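Local coordinates for post-proline cleaving enzyme (Rickettsia typhi, PDB 4HVT), which probably acts as a serine-type oligopeptidase of the prolyl oligopeptidase family, cutting short peptides on the carboxyl side of proline, at residues A[540-543]-A[544-548]. Numbering follows the deposited sequence.
Sequences NDFF and AVSEE
Ser546 reaches back one helical turn to Phe542 and grips its carbonyl oxygen twice. The amide N of Ser546 donates a nearly straight bond to Phe542 O (3.0 Å, 164° at the hydrogen), and Ser546 OG adds a second at 3.1 Å. With chi1 at -64°, OG lies beside its own backbone N and anti to the carbonyl carbon, which brings the hydroxyl in from above the plane of the Phe542 carbonyl. Ser546 OG also sits over one face of the Phe542 ring, offset toward the rim, 4.2 Å from Phe542 CE2. This is the tightly packed side of helix 536-551: Phe542, Val545 and Ser546 all rest on Leu482 of the central strand 480-483, and Phe542 also meets Leu571 and Ala575 of helix 567-578, close to the probable nucleophile elbow of this alpha/beta-hydrolase domain. Val545 lays CG2 alongside Asp541 O at 3.6 Å and turns to strand 461-469, where it touches Ile462 and Tyr464. The looser side carries the partly exposed Asn540 and Glu547. Here Glu547 N bonds Phe543 O at 2.8 Å; chi1 of Glu547 (-71°) sets CG beside its own backbone N and 3.2 Å from Phe543 O, and the chain runs on extended from there. Its carboxylate continues to a salt bridge with Arg579, which also makes a cation-pi contact with the Phe543 ring. By accepting two hydrogen bonds, the Phe542 carbonyl oxygen satisfies a buried serine hydroxyl within the helix itself, while on the looser side Arg579 probably offsets the negative charge of Glu547.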
loop_
_atom_site.group_PDB
_atom_site.type_symbol
_atom_site.label_atom_id
_atom_site.label_comp_id
_atom_site.label_asym_id
_atom_site.label_seq_id
_atom_site.Cartn_x
_atom_site.Cartn_y
_atom_site.Cartn_z
ATOM N N ASN A 540 0.218 -3.794 22.853
ATOM C CA ASN A 540 0.826 -4.744 23.770
ATOM C C ASN A 540 1.754 -5.697 23.021
ATOM O O ASN A 540 2.837 -5.999 23.512
ATOM C CB ASN A 540 -0.233 -5.559 24.492
ATOM C CG ASN A 540 -1.012 -4.734 25.497
ATOM O OD1 ASN A 540 -0.611 -3.631 25.871
ATOM N ND2 ASN A 540 -2.111 -5.288 25.963
ATOM N N ASP A 541 1.344 -6.140 21.833
ATOM C CA ASP A 541 2.193 -7.031 21.016
ATOM C C ASP A 541 3.508 -6.347 20.697
ATOM O O ASP A 541 4.572 -6.932 20.729
ATOM C CB ASP A 541 1.494 -7.401 19.730
ATOM C CG ASP A 541 0.355 -8.383 19.951
ATOM O OD1 ASP A 541 0.230 -8.848 21.092
ATOM O OD2 ASP A 541 -0.428 -8.665 18.992
ATOM N N PHE A 542 3.415 -5.074 20.384
ATOM C CA PHE A 542 4.596 -4.308 20.026
ATOM C C PHE A 542 5.525 -4.199 21.263
ATOM O O PHE A 542 6.701 -4.373 21.150
ATOM C CB PHE A 542 4.144 -2.925 19.563
ATOM C CG PHE A 542 5.218 -2.128 18.882
ATOM C CD1 PHE A 542 5.719 -2.505 17.644
ATOM C CD2 PHE A 542 5.685 -0.972 19.446
ATOM C CE1 PHE A 542 6.679 -1.765 16.997
ATOM C CE2 PHE A 542 6.711 -0.250 18.821
ATOM C CZ PHE A 542 7.180 -0.634 17.599
ATOM N N PHE A 543 4.973 -3.933 22.437
ATOM C CA PHE A 543 5.787 -3.890 23.673
ATOM C C PHE A 543 6.459 -5.256 23.960
ATOM O O PHE A 543 7.625 -5.326 24.398
ATOM C CB PHE A 543 4.958 -3.457 24.895
ATOM C CG PHE A 543 4.287 -2.127 24.746
ATOM C CD1 PHE A 543 4.945 -1.042 24.174
ATOM C CD2 PHE A 543 2.971 -1.960 25.160
ATOM C CE1 PHE A 543 4.339 0.167 24.057
ATOM C CE2 PHE A 543 2.356 -0.735 25.053
ATOM C CZ PHE A 543 3.010 0.326 24.470
ATOM N N ALA A 544 5.706 -6.340 23.761
ATOM C CA ALA A 544 6.237 -7.702 23.948
ATOM C C ALA A 544 7.499 -7.936 23.101
ATOM O O ALA A 544 8.453 -8.465 23.581
ATOM C CB ALA A 544 5.178 -8.739 23.638
ATOM N N VAL A 545 7.462 -7.541 21.843
ATOM C CA VAL A 545 8.646 -7.607 21.009
ATOM C C VAL A 545 9.769 -6.655 21.501
ATOM O O VAL A 545 10.947 -7.070 21.598
ATOM C CB VAL A 545 8.258 -7.373 19.526
ATOM C CG1 VAL A 545 9.496 -7.355 18.686
ATOM C CG2 VAL A 545 7.327 -8.475 19.034
ATOM N N SER A 546 9.425 -5.416 21.830
ATOM C CA SER A 546 10.410 -4.427 22.294
ATOM C C SER A 546 11.158 -4.991 23.531
ATOM O O SER A 546 12.387 -4.994 23.596
ATOM C CB SER A 546 9.718 -3.085 22.610
ATOM O OG SER A 546 9.132 -2.490 21.452
ATOM N N GLU A 547 10.401 -5.499 24.487
ATOM C CA GLU A 547 10.965 -6.021 25.743
ATOM C C GLU A 547 11.813 -7.231 25.508
ATOM O O GLU A 547 12.830 -7.421 26.212
ATOM C CB GLU A 547 9.834 -6.386 26.703
ATOM C CG GLU A 547 9.149 -5.151 27.245
ATOM C CD GLU A 547 7.958 -5.449 28.111
ATOM O OE1 GLU A 547 7.205 -6.406 27.836
ATOM O OE2 GLU A 547 7.738 -4.654 29.054
ATOM N N GLU A 548 11.424 -8.052 24.543
ATOM C CA GLU A 548 12.179 -9.237 24.246
ATOM C C GLU A 548 13.530 -8.882 23.619
ATOM O O GLU A 548 14.538 -9.544 23.902
ATOM C CB GLU A 548 11.362 -10.209 23.391
ATOM C CG GLU A 548 12.067 -11.505 23.097
ATOM C CD GLU A 548 12.119 -12.451 24.289
ATOM O OE1 GLU A 548 11.830 -12.058 25.465
ATOM O OE2 GLU A 548 12.461 -13.615 24.061
#